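Local structure of alginate biosynthesis protein AlgX (Pseudomonas aeruginosa, 4KNC) at residues L277-T282 against K389-G394; G271-S276 against S308-A313; A357-S362 against H367-T372; N250-L255 against A261-N266. The protein takes part in O-acetylation of the exopolysaccharide alginate and protects the polymer from degradation as it crosses the periplasm. All blocks are in the same frame, centred on the assembly; numbering follows the deposited sequence.

Interaction 1 of 4, residues L277-T282 against K389-G394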
loop_
_atom_site.group_PDB
_atom_site.type_symbol
_atom_site.label_atom_id
_atom_site.label_comp_id
_atom_site.label_asym_id
_atom_site.label_seq_id
_atom_site.Cartn_x
_atom_site.Cartn_y
_atom_site.Cartn_z
ATOM N N LEU A 277 -2.716 -0.704 4.342
ATOM C CA LEU A 277 -2.206 -0.182 5.605
ATOM C C LEU A 277 -3.263 0.667 6.333
ATOM O O LEU A 277 -3.395 0.594 7.554
ATOM C CB LEU A 277 -0.937 0.633 5.348
ATOM C CG LEU A 277 -0.264 1.385 6.496
ATOM C CD1 LEU A 277 0.069 0.447 7.636
ATOM C CD2 LEU A 277 0.993 2.032 5.982
ATOM N N LEU A 278 -4.020 1.472 5.591
ATOM C CA LEU A 278 -5.069 2.274 6.223
ATOM C C LEU A 278 -6.161 1.384 6.839
ATOM O O LEU A 278 -6.563 1.586 7.980
ATOM C CB LEU A 278 -5.673 3.274 5.229
ATOM C CG LEU A 278 -4.821 4.460 4.758
ATOM C CD1 LEU A 278 -5.655 5.441 3.902
ATOM C CD2 LEU A 278 -4.177 5.194 5.947
ATOM N N ALA A 279 -6.622 0.383 6.093
ATOM C CA ALA A 279 -7.633 -0.527 6.629
ATOM C C ALA A 279 -7.105 -1.266 7.851
ATOM O O ALA A 279 -7.794 -1.361 8.874
ATOM C CB ALA A 279 -8.095 -1.516 5.559
ATOM N N TYR A 280 -5.878 -1.775 7.749
ATOM C CA TYR A 280 -5.245 -2.463 8.883
ATOM C C TYR A 280 -5.147 -1.585 10.137
ATOM O O TYR A 280 -5.531 -2.002 11.235
ATOM C CB TYR A 280 -3.853 -2.998 8.506
ATOM C CG TYR A 280 -3.187 -3.767 9.623
ATOM C CD1 TYR A 280 -3.865 -4.772 10.303
ATOM C CD2 TYR A 280 -1.877 -3.501 9.993
ATOM C CE1 TYR A 280 -3.258 -5.480 11.336
ATOM C CE2 TYR A 280 -1.265 -4.203 11.012
ATOM C CZ TYR A 280 -1.959 -5.187 11.681
ATOM O OH TYR A 280 -1.339 -5.882 12.702
ATOM N N MET A 281 -4.651 -0.363 9.982
ATOM C CA MET A 281 -4.540 0.527 11.136
ATOM C C MET A 281 -5.884 1.117 11.583
ATOM O O MET A 281 -5.951 1.791 12.609
ATOM C CB MET A 281 -3.531 1.646 10.882
ATOM C CG MET A 281 -2.150 1.170 10.497
ATOM S SD MET A 281 -0.887 2.375 10.932
ATOM C CE MET A 281 -1.347 3.796 9.953
ATOM N N THR A 282 -6.950 0.888 10.819
ATOM C CA THR A 282 -8.284 1.244 11.313
ATOM C C THR A 282 -8.868 0.093 12.140
ATOM O O THR A 282 -9.803 0.282 12.916
ATOM C CB THR A 282 -9.264 1.620 10.168
ATOM O OG1 THR A 282 -8.681 2.644 9.355
ATOM C CG2 THR A 282 -10.579 2.146 10.728
ATOM N N LYS A 389 -12.722 -0.271 -2.818
ATOM C CA LYS A 389 -13.974 -1.028 -2.837
ATOM C C LYS A 389 -13.832 -2.362 -2.110
ATOM O O LYS A 389 -14.825 -2.961 -1.690
ATOM C CB LYS A 389 -14.418 -1.310 -4.282
ATOM C CG LYS A 389 -14.544 -0.089 -5.202
ATOM C CD LYS A 389 -15.723 0.802 -4.837
ATOM C CE LYS A 389 -15.973 1.844 -5.921
ATOM N NZ LYS A 389 -17.026 2.811 -5.522
ATOM N N ALA A 390 -12.597 -2.835 -1.974
ATOM C CA ALA A 390 -12.371 -4.173 -1.451
ATOM C C ALA A 390 -12.144 -4.235 0.055
ATOM O O ALA A 390 -12.105 -5.318 0.617
ATOM C CB ALA A 390 -11.231 -4.854 -2.194
ATOM N N VAL A 391 -12.006 -3.089 0.719
ATOM C CA VAL A 391 -11.789 -3.111 2.162
ATOM C C VAL A 391 -13.059 -2.930 2.981
ATOM O O VAL A 391 -14.100 -2.538 2.471
ATOM C CB VAL A 391 -10.746 -2.070 2.621
ATOM C CG1 VAL A 391 -9.450 -2.239 1.827
ATOM C CG2 VAL A 391 -11.306 -0.663 2.481
ATOM N N ASP A 392 -12.948 -3.219 4.268
ATOM C CA ASP A 392 -14.050 -3.078 5.205
ATOM C C ASP A 392 -13.483 -2.558 6.520
ATOM O O ASP A 392 -12.903 -3.316 7.298
ATOM C CB ASP A 392 -14.739 -4.433 5.412
ATOM C CG ASP A 392 -16.015 -4.335 6.248
ATOM O OD1 ASP A 392 -15.998 -3.695 7.324
ATOM O OD2 ASP A 392 -17.042 -4.916 5.827
ATOM N N THR A 393 -13.635 -1.257 6.751
ATOM C CA THR A 393 -13.215 -0.631 8.006
ATOM C C THR A 393 -14.440 -0.344 8.864
ATOM O O THR A 393 -14.372 0.399 9.847
ATOM C CB THR A 393 -12.445 0.686 7.765
ATOM O OG1 THR A 393 -13.320 1.664 7.185
ATOM C CG2 THR A 393 -11.254 0.454 6.835
ATOM N N GLY A 394 -15.562 -0.948 8.476
ATOM C CA GLY A 394 -16.829 -0.736 9.146
ATOM C C GLY A 394 -17.398 0.632 8.831
ATOM O O GLY A 394 -18.193 1.173 9.599
HETATM O O HOH W 1 -10.345 -1.894 9.024
#
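T393 and T282 meet through their methyl-bearing sides, and their first torsions are set differently. In T393 (chi1 66°) OG1 sits between the backbone N and the carbonyl carbon, and CG2 lies beside the backbone N, facing helix 275-282. In T282 (chi1 -54°) CG2 is opposite the backbone N and OG1 is beside it. The T393 methyl is laid on the helix at A279: T393 CG2 is 3.8 Å from A279 CA and almost as near to CB. One turn on, T282 CG2 lies 3.8 Å from T393 CB, with the two threonine side chains crossing at a slant. V391 also meets the A279 methyl, with V391 CB 4.0 Å from A279 CB. V391 touches V268 as well.

Neither threonine hydroxyl bonds across the contact. T282 OG1 donates to L278 O at 2.7 Å, from 37° above the carbonyl plane. T393 OG1 is hydrogen-bonded to R396 O, with Q387 OE1 as an alternative acceptor, so its polar end is used within its own domain. Between the backbones, a water donates to A279 O at 2.6 Å. Its second bond, to D392 O, is weak. D392 OD1 accepts from G394 N at 3.0 Å, which makes an Asx turn, and G394 follows with positive phi.

The contact is small and mostly apolar, with one water between the backbones, held weakly on the loop side. It is part of the junction between the two domains of AlgX: a helix of the SGNH hydrolase-like domain meets an inter-strand loop of the carbohydrate-binding module.

Interaction 2 of 4, residues G271-S276 against S308-A313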
loop_
_atom_site.group_PDB
_atom_site.type_symbol
_atom_site.label_atom_id
_atom_site.label_comp_id
_atom_site.label_asym_id
_atom_site.label_seq_id
_atom_site.Cartn_x
_atom_site.Cartn_y
_atom_site.Cartn_z
ATOM N N GLY A 271 -5.518 -2.556 -3.829
ATOM C CA GLY A 271 -5.425 -1.509 -2.817
ATOM C C GLY A 271 -4.354 -0.459 -3.057
ATOM O O GLY A 271 -4.410 0.636 -2.497
ATOM N N GLY A 272 -3.352 -0.794 -3.862
ATOM C CA GLY A 272 -2.238 0.109 -4.097
ATOM C C GLY A 272 -1.401 0.450 -2.865
ATOM O O GLY A 272 -1.249 -0.338 -1.933
ATOM N N PHE A 273 -0.872 1.662 -2.877
ATOM C CA PHE A 273 0.056 2.168 -1.885
ATOM C C PHE A 273 -0.579 2.318 -0.510
ATOM O O PHE A 273 0.073 2.094 0.520
ATOM C CB PHE A 273 0.549 3.535 -2.382
ATOM C CG PHE A 273 1.454 4.268 -1.417
ATOM C CD1 PHE A 273 2.758 3.843 -1.210
ATOM C CD2 PHE A 273 1.012 5.417 -0.763
ATOM C CE1 PHE A 273 3.609 4.541 -0.342
ATOM C CE2 PHE A 273 1.846 6.122 0.103
ATOM C CZ PHE A 273 3.145 5.686 0.324
ATOM N N ASP A 274 -1.858 2.687 -0.499
ATOM C CA ASP A 274 -2.489 3.230 0.706
ATOM C C ASP A 274 -3.509 2.323 1.413
ATOM O O ASP A 274 -3.527 2.255 2.636
ATOM C CB ASP A 274 -3.118 4.601 0.400
ATOM C CG ASP A 274 -4.270 4.526 -0.612
ATOM O OD1 ASP A 274 -4.234 3.685 -1.547
ATOM O OD2 ASP A 274 -5.216 5.330 -0.473
ATOM N N SER A 275 -4.334 1.616 0.646
ATOM C CA SER A 275 -5.540 1.000 1.198
ATOM C C SER A 275 -5.301 -0.058 2.274
ATOM O O SER A 275 -5.968 -0.074 3.314
ATOM C CB SER A 275 -6.414 0.439 0.064
ATOM O OG SER A 275 -6.831 1.492 -0.795
ATOM N N SER A 276 -4.336 -0.934 2.033
ATOM C CA SER A 276 -4.123 -2.062 2.932
ATOM C C SER A 276 -3.689 -1.601 4.313
ATOM O O SER A 276 -4.228 -2.041 5.333
ATOM C CB SER A 276 -3.098 -3.030 2.337
ATOM O OG SER A 276 -2.760 -4.030 3.273
ATOM N N SER A 308 -3.026 13.486 1.775
ATOM C CA SER A 308 -4.238 12.898 2.333
ATOM C C SER A 308 -4.016 11.476 2.869
ATOM O O SER A 308 -4.781 11.000 3.719
ATOM C CB SER A 308 -5.391 12.949 1.323
ATOM O OG SER A 308 -5.013 12.367 0.086
ATOM N N PHE A 309 -2.971 10.801 2.384
ATOM C CA PHE A 309 -2.575 9.515 2.963
ATOM C C PHE A 309 -2.099 9.683 4.400
ATOM O O PHE A 309 -2.577 9.004 5.319
ATOM C CB PHE A 309 -1.469 8.844 2.146
ATOM C CG PHE A 309 -0.876 7.639 2.818
ATOM C CD1 PHE A 309 -1.623 6.482 2.974
ATOM C CD2 PHE A 309 0.417 7.664 3.306
ATOM C CE1 PHE A 309 -1.088 5.361 3.597
ATOM C CE2 PHE A 309 0.965 6.539 3.933
ATOM C CZ PHE A 309 0.209 5.390 4.078
ATOM N N TYR A 310 -1.146 10.588 4.591
ATOM C CA TYR A 310 -0.558 10.802 5.906
ATOM C C TYR A 310 -1.525 11.419 6.915
ATOM O O TYR A 310 -1.473 11.086 8.102
ATOM C CB TYR A 310 0.751 11.595 5.780
ATOM C CG TYR A 310 1.766 10.827 4.954
ATOM C CD1 TYR A 310 2.590 9.869 5.541
ATOM C CD2 TYR A 310 1.850 11.012 3.578
ATOM C CE1 TYR A 310 3.503 9.131 4.782
ATOM C CE2 TYR A 310 2.759 10.291 2.808
ATOM C CZ TYR A 310 3.581 9.347 3.419
ATOM O OH TYR A 310 4.478 8.625 2.656
ATOM N N ARG A 311 -2.418 12.293 6.447
ATOM C CA ARG A 311 -3.466 12.835 7.320
ATOM C C ARG A 311 -4.376 11.760 7.936
ATOM O O ARG A 311 -4.964 11.963 8.997
ATOM C CB ARG A 311 -4.317 13.863 6.572
ATOM C CG ARG A 311 -3.534 15.084 6.152
ATOM C CD ARG A 311 -4.438 16.106 5.510
ATOM N NE ARG A 311 -5.401 16.666 6.450
ATOM C CZ ARG A 311 -6.385 17.477 6.080
ATOM N NH1 ARG A 311 -6.515 17.799 4.801
ATOM N NH2 ARG A 311 -7.236 17.965 6.977
ATOM N N GLN A 312 -4.507 10.628 7.260
ATOM C CA GLN A 312 -5.203 9.484 7.832
ATOM C C GLN A 312 -4.238 8.600 8.643
ATOM O O GLN A 312 -4.505 8.262 9.800
ATOM C CB GLN A 312 -5.865 8.667 6.723
ATOM C CG GLN A 312 -6.954 9.406 5.976
ATOM C CD GLN A 312 -7.417 8.657 4.758
ATOM O OE1 GLN A 312 -8.203 7.703 4.852
ATOM N NE2 GLN A 312 -6.919 9.068 3.592
ATOM N N ALA A 313 -3.111 8.235 8.040
ATOM C CA ALA A 313 -2.210 7.273 8.673
ATOM C C ALA A 313 -1.698 7.729 10.035
ATOM O O ALA A 313 -1.703 6.942 10.981
ATOM C CB ALA A 313 -1.056 6.910 7.748
#
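The backbone of F273 and D274 runs through a turn into helix 275-282 and passes beside helix 307-316, with D274 CA 6.7 Å from F309 CA. G272 has positive phi at the start of this turn. S275 N then bonds back to G271 O.

F309 is the centre of the side-chain contact. Its CG is opposite the backbone N (chi1 171°), which extends the ring toward the turn. F273 presents an edge to one face of this ring in an edge-to-face pair. The centroids are 5.0 Å apart and the planes are inclined at 54°. The leading atom is F273 CE2, which is 3.8 Å from F309 CD2 and sits toward the rim rather than over the centre. The methyl of A313 covers the opposite face of F309, also near the rim. D274 adds its methylene: D274 CB is 3.5 Å from F309 CD1, in an oblique approach. Y310 stands next along the helix, and F309 CD2 lies over the centre of the Y310 ring. Y310 OH reaches the edge of the F273 ring, 4.0 Å from CZ, and is hydrogen-bonded to M304 O. W296 and F298 also meet F273, so the cluster continues to strand 293-298.

Within the second helix, Q312 NE2 donates to S308 O at 2.9 Å. The carbonyl is met from above its plane, although the bond lies close to the plane of the Q312 amide.

The contact between turn and helix therefore rests mainly on aromatic and apolar contact. Q312 NE2 is bonded within its own helix, and Y310 OH to M304 just before that helix.

Interaction 3 of 4, residues A357-S362 against H367-T372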
loop_
_atom_site.group_PDB
_atom_site.type_symbol
_atom_site.label_atom_id
_atom_site.label_comp_id
_atom_site.label_asym_id
_atom_site.label_seq_id
_atom_site.Cartn_x
_atom_site.Cartn_y
_atom_site.Cartn_z
ATOM N N ALA A 357 -10.458 14.149 13.521
ATOM C CA ALA A 357 -11.822 13.722 13.208
ATOM C C ALA A 357 -11.946 12.202 13.049
ATOM O O ALA A 357 -11.065 11.547 12.475
ATOM C CB ALA A 357 -12.310 14.414 11.943
ATOM N N ASP A 358 -13.060 11.665 13.546
ATOM C CA ASP A 358 -13.346 10.236 13.548
ATOM C C ASP A 358 -14.787 10.034 13.094
ATOM O O ASP A 358 -15.712 10.546 13.720
ATOM C CB ASP A 358 -13.169 9.672 14.966
ATOM C CG ASP A 358 -13.032 8.155 14.986
ATOM O OD1 ASP A 358 -13.626 7.482 14.113
ATOM O OD2 ASP A 358 -12.325 7.635 15.876
ATOM N N VAL A 359 -14.984 9.273 12.024
ATOM C CA VAL A 359 -16.271 9.274 11.323
ATOM C C VAL A 359 -16.724 7.889 10.850
ATOM O O VAL A 359 -15.979 7.187 10.182
ATOM C CB VAL A 359 -16.191 10.185 10.074
ATOM C CG1 VAL A 359 -17.465 10.098 9.258
ATOM C CG2 VAL A 359 -15.893 11.619 10.472
ATOM N N THR A 360 -17.964 7.510 11.152
ATOM C CA THR A 360 -18.445 6.174 10.820
ATOM C C THR A 360 -19.816 6.119 10.140
ATOM O O THR A 360 -20.841 6.426 10.754
ATOM C CB THR A 360 -18.489 5.288 12.069
ATOM O OG1 THR A 360 -17.175 5.196 12.636
ATOM C CG2 THR A 360 -18.993 3.896 11.705
ATOM N N TYR A 361 -19.821 5.713 8.871
ATOM C CA TYR A 361 -21.058 5.427 8.136
ATOM C C TYR A 361 -21.834 4.261 8.744
ATOM O O TYR A 361 -21.247 3.340 9.313
ATOM C CB TYR A 361 -20.753 5.064 6.685
ATOM C CG TYR A 361 -20.423 6.226 5.787
ATOM C CD1 TYR A 361 -21.324 7.266 5.600
ATOM C CD2 TYR A 361 -19.218 6.270 5.099
ATOM C CE1 TYR A 361 -21.027 8.324 4.766
ATOM C CE2 TYR A 361 -18.910 7.323 4.265
ATOM C CZ TYR A 361 -19.818 8.346 4.099
ATOM O OH TYR A 361 -19.507 9.394 3.262
ATOM N N SER A 362 -23.155 4.286 8.602
ATOM C CA SER A 362 -23.971 3.170 9.061
ATOM C C SER A 362 -23.822 1.961 8.133
ATOM O O SER A 362 -24.017 0.825 8.551
ATOM C CB SER A 362 -25.443 3.582 9.210
ATOM O OG SER A 362 -25.945 4.179 8.028
ATOM N N HIS A 367 -17.641 3.674 0.366
ATOM C CA HIS A 367 -16.195 3.769 0.228
ATOM C C HIS A 367 -15.738 5.148 -0.231
ATOM O O HIS A 367 -14.721 5.293 -0.905
ATOM C CB HIS A 367 -15.703 2.698 -0.738
ATOM C CG HIS A 367 -16.027 1.304 -0.301
ATOM N ND1 HIS A 367 -15.766 0.847 0.972
ATOM C CD2 HIS A 367 -16.598 0.270 -0.963
ATOM C CE1 HIS A 367 -16.154 -0.412 1.075
ATOM N NE2 HIS A 367 -16.661 -0.787 -0.087
ATOM N N GLU A 368 -16.495 6.163 0.152
ATOM C CA GLU A 368 -16.166 7.529 -0.209
ATOM C C GLU A 368 -16.652 8.440 0.900
ATOM O O GLU A 368 -17.747 8.241 1.421
ATOM C CB GLU A 368 -16.838 7.905 -1.534
ATOM C CG GLU A 368 -16.640 9.356 -1.928
ATOM C CD GLU A 368 -17.423 9.752 -3.165
ATOM O OE1 GLU A 368 -18.631 9.432 -3.247
ATOM O OE2 GLU A 368 -16.824 10.390 -4.057
ATOM N N LEU A 369 -15.838 9.426 1.268
ATOM C CA LEU A 369 -16.221 10.420 2.274
ATOM C C LEU A 369 -15.832 11.829 1.833
ATOM O O LEU A 369 -14.654 12.121 1.677
ATOM C CB LEU A 369 -15.583 10.111 3.625
ATOM C CG LEU A 369 -15.782 11.198 4.680
ATOM C CD1 LEU A 369 -17.270 11.387 4.944
ATOM C CD2 LEU A 369 -15.037 10.895 5.973
ATOM N N LYS A 370 -16.826 12.697 1.636
ATOM C CA LYS A 370 -16.577 14.078 1.222
ATOM C C LYS A 370 -16.838 15.053 2.367
ATOM O O LYS A 370 -17.989 15.274 2.766
ATOM C CB LYS A 370 -17.436 14.456 0.013
ATOM C CG LYS A 370 -17.343 13.511 -1.171
ATOM C CD LYS A 370 -18.042 14.116 -2.382
ATOM N N ASN A 371 -15.757 15.633 2.881
ATOM C CA ASN A 371 -15.798 16.500 4.053
ATOM C C ASN A 371 -15.601 17.962 3.725
ATOM O O ASN A 371 -14.770 18.320 2.893
ATOM C CB ASN A 371 -14.679 16.132 5.028
ATOM C CG ASN A 371 -14.749 14.705 5.480
ATOM O OD1 ASN A 371 -15.489 14.376 6.403
ATOM N ND2 ASN A 371 -13.957 13.844 4.850
ATOM N N THR A 372 -16.332 18.813 4.421
ATOM C CA THR A 372 -16.027 20.231 4.395
ATOM C C THR A 372 -15.825 20.695 5.816
ATOM O O THR A 372 -16.634 20.391 6.688
ATOM C CB THR A 372 -17.130 21.052 3.702
ATOM O OG1 THR A 372 -17.369 20.498 2.406
ATOM C CG2 THR A 372 -16.680 22.491 3.547
#
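Strands 357-361 and 368-372 have N-to-C directions 131° apart. Their axes come no closer than 9.7 Å, and at that separation they meet through side chains and not through paired backbones.

Y361 bridges the gap. Its CG is opposite the carbonyl carbon (chi1 -77°), and the ring extends until Y361 OH donates to E368 O at 2.8 Å. The hydroxyl meets a lone pair of this carbonyl, in the carbonyl plane. E368 O in turn lies at the ring edge, near the ring plane. L369 is the next residue and splits its two methyls between two partners. L369 CD1 is 3.4 Å from Y361 OH. L369 CD2 is turned to V359, 4.2 Å from its CG1.

The two strands belong to different four-stranded antiparallel sheets, which pack face to face in a beta sandwich in the carbohydrate-binding module. Y397 and I417 also touch L369, and V429 lies against both V359 and Y361.

The contact is apolar apart from the Y361 hydroxyl. Its well-directed bond to E368 O links the two sheets directly and satisfies the tyrosine's polar end.

Interaction 4 of 4, residues N250-L255 against A261-N266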
loop_
_atom_site.group_PDB
_atom_site.type_symbol
_atom_site.label_atom_id
_atom_site.label_comp_id
_atom_site.label_asym_id
_atom_site.label_seq_id
_atom_site.Cartn_x
_atom_site.Cartn_y
_atom_site.Cartn_z
ATOM N N ASN A 250 1.861 -16.316 -2.982
ATOM C CA ASN A 250 2.405 -16.888 -1.754
ATOM C C ASN A 250 3.594 -16.120 -1.125
ATOM O O ASN A 250 4.451 -16.720 -0.485
ATOM C CB ASN A 250 2.773 -18.372 -1.952
ATOM C CG ASN A 250 2.911 -19.115 -0.620
ATOM O OD1 ASN A 250 2.037 -19.007 0.231
ATOM N ND2 ASN A 250 4.031 -19.833 -0.423
ATOM N N PHE A 251 3.631 -14.805 -1.296
ATOM C CA PHE A 251 4.695 -13.982 -0.711
ATOM C C PHE A 251 4.731 -14.129 0.813
ATOM O O PHE A 251 5.798 -14.369 1.389
ATOM C CB PHE A 251 4.534 -12.520 -1.134
ATOM C CG PHE A 251 5.595 -11.583 -0.583
ATOM C CD1 PHE A 251 6.946 -11.837 -0.782
ATOM C CD2 PHE A 251 5.228 -10.415 0.082
ATOM C CE1 PHE A 251 7.917 -10.961 -0.290
ATOM C CE2 PHE A 251 6.193 -9.522 0.564
ATOM C CZ PHE A 251 7.544 -9.807 0.382
ATOM N N ALA A 252 3.574 -14.035 1.464
ATOM C CA ALA A 252 3.518 -14.241 2.925
ATOM C C ALA A 252 4.004 -15.638 3.359
ATOM O O ALA A 252 4.708 -15.780 4.357
ATOM C CB ALA A 252 2.123 -13.992 3.443
ATOM N N GLY A 253 3.634 -16.669 2.602
ATOM C CA GLY A 253 4.062 -18.025 2.916
ATOM C C GLY A 253 5.570 -18.207 2.816
ATOM O O GLY A 253 6.194 -18.834 3.680
ATOM N N PHE A 254 6.173 -17.653 1.770
ATOM C CA PHE A 254 7.628 -17.720 1.661
ATOM C C PHE A 254 8.303 -16.908 2.772
ATOM O O PHE A 254 9.345 -17.306 3.287
ATOM C CB PHE A 254 8.089 -17.265 0.281
ATOM C CG PHE A 254 7.583 -18.147 -0.847
ATOM C CD1 PHE A 254 7.769 -19.523 -0.810
ATOM C CD2 PHE A 254 6.910 -17.597 -1.929
ATOM C CE1 PHE A 254 7.303 -20.340 -1.848
ATOM C CE2 PHE A 254 6.436 -18.405 -2.961
ATOM C CZ PHE A 254 6.639 -19.776 -2.918
ATOM N N LEU A 255 7.710 -15.775 3.148
ATOM C CA LEU A 255 8.229 -15.036 4.292
ATOM C C LEU A 255 8.249 -15.921 5.532
ATOM O O LEU A 255 9.241 -15.943 6.263
ATOM C CB LEU A 255 7.421 -13.778 4.563
ATOM C CG LEU A 255 7.611 -12.626 3.570
ATOM C CD1 LEU A 255 6.558 -11.537 3.787
ATOM C CD2 LEU A 255 9.002 -12.031 3.691
ATOM N N ALA A 261 8.731 -17.187 11.290
ATOM C CA ALA A 261 7.700 -16.476 12.050
ATOM C C ALA A 261 6.372 -16.442 11.311
ATOM O O ALA A 261 6.359 -16.403 10.076
ATOM C CB ALA A 261 8.150 -15.057 12.330
ATOM N N ASP A 262 5.267 -16.439 12.064
ATOM C CA ASP A 262 3.931 -16.185 11.504
ATOM C C ASP A 262 3.822 -14.793 10.871
ATOM O O ASP A 262 4.302 -13.803 11.422
ATOM C CB ASP A 262 2.840 -16.331 12.574
ATOM C CG ASP A 262 2.375 -17.772 12.751
ATOM O OD1 ASP A 262 2.397 -18.527 11.761
ATOM O OD2 ASP A 262 1.987 -18.155 13.872
ATOM N N ILE A 263 3.191 -14.722 9.709
ATOM C CA ILE A 263 2.991 -13.442 9.043
ATOM C C ILE A 263 1.502 -13.205 8.866
ATOM O O ILE A 263 0.849 -13.898 8.085
ATOM C CB ILE A 263 3.675 -13.419 7.661
ATOM C CG1 ILE A 263 5.168 -13.756 7.783
ATOM C CG2 ILE A 263 3.467 -12.082 6.985
ATOM C CD1 ILE A 263 6.038 -12.618 8.261
ATOM N N LEU A 264 0.953 -12.244 9.601
ATOM C CA LEU A 264 -0.445 -11.853 9.412
ATOM C C LEU A 264 -0.606 -11.094 8.115
ATOM O O LEU A 264 -0.177 -9.948 8.024
ATOM C CB LEU A 264 -0.905 -10.956 10.555
ATOM C CG LEU A 264 -0.739 -11.542 11.953
ATOM C CD1 LEU A 264 -1.009 -10.469 12.994
ATOM C CD2 LEU A 264 -1.672 -12.725 12.144
ATOM N N ASN A 265 -1.240 -11.720 7.122
ATOM C CA ASN A 265 -1.416 -11.103 5.812
ATOM C C ASN A 265 -2.673 -10.225 5.723
ATOM O O ASN A 265 -3.786 -10.737 5.753
ATOM C CB ASN A 265 -1.468 -12.191 4.739
ATOM C CG ASN A 265 -1.401 -11.634 3.328
ATOM O OD1 ASN A 265 -1.632 -10.451 3.100
ATOM N ND2 ASN A 265 -1.086 -12.497 2.369
ATOM N N ASN A 266 -2.490 -8.914 5.592
ATOM C CA ASN A 266 -3.617 -7.998 5.425
ATOM C C ASN A 266 -3.589 -7.266 4.085
ATOM O O ASN A 266 -4.192 -6.192 3.936
ATOM C CB ASN A 266 -3.668 -6.978 6.581
ATOM C CG ASN A 266 -3.955 -7.633 7.944
ATOM O OD1 ASN A 266 -3.099 -7.658 8.822
ATOM N ND2 ASN A 266 -5.167 -8.148 8.116
#
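A252 and L255 of helix 251-259 pack on I263 and N265 of strand 263-265, within a beta-alpha-beta unit that starts at strand 237-240. The helix and strand run almost exactly antiparallel, at 173°, with the axes of the segments 8.7 Å apart at closest approach.

I263 makes most of the contact on the strand side. Its CG1 is beside the backbone N (chi1 -56°), which aims the longer branch at L255: I263 CG1 is 3.9 Å from L255 CB, and CD1 also comes near that atom. The same CG1 lies 4.0 Å from A252 O. The shorter branch turns to A252, with I263 CG2 4.2 Å from A252 CB. The helix side is thus met by both arms of the isoleucine. L255 also sends CD1 over a face of the F251 ring, near the rim, and touches V163 of helix 153-169.

The unit is part of the four-stranded parallel sheet of the SGNH hydrolase-like domain, where strand 263-265 is outermost and pairs with strand 237-240. L239 of that neighbour touches both A252 and I263.

At the far end of the strand, N265 brings ND2 to the A252 methyl, 3.7 Å from A252 CB, a contact without a polar partner on the helix. The amide has other bonds: ND2 with S245 O, and OD1 with A267 N. These two bonds should fix how the amide is turned. The N265 side chain lies about 10 Å from that of S243, the probable nucleophile.

Interactions 4, 2 and 1 open in that order along the chain, and interaction 3 lies wholly between the two segments of interaction 1. Interactions 1 and 2 share helix 275-282, have centres about 10 Å apart and touch where L278 and M281 meet helix 307-316. Interaction 4 leads into the same helix: N266 O is probably hydrogen-bonded to S276 OG. Interaction 3 belongs to the carbohydrate-binding module, about 13 Å between centres from interaction 1, and touches it through H367 and T360. Its centre is about 32 Å from that of interaction 4. Helix 275-282 thus lies between the parallel sheet, which it touches through L277 and Y280, and loop 389-394 of the carbohydrate-binding module.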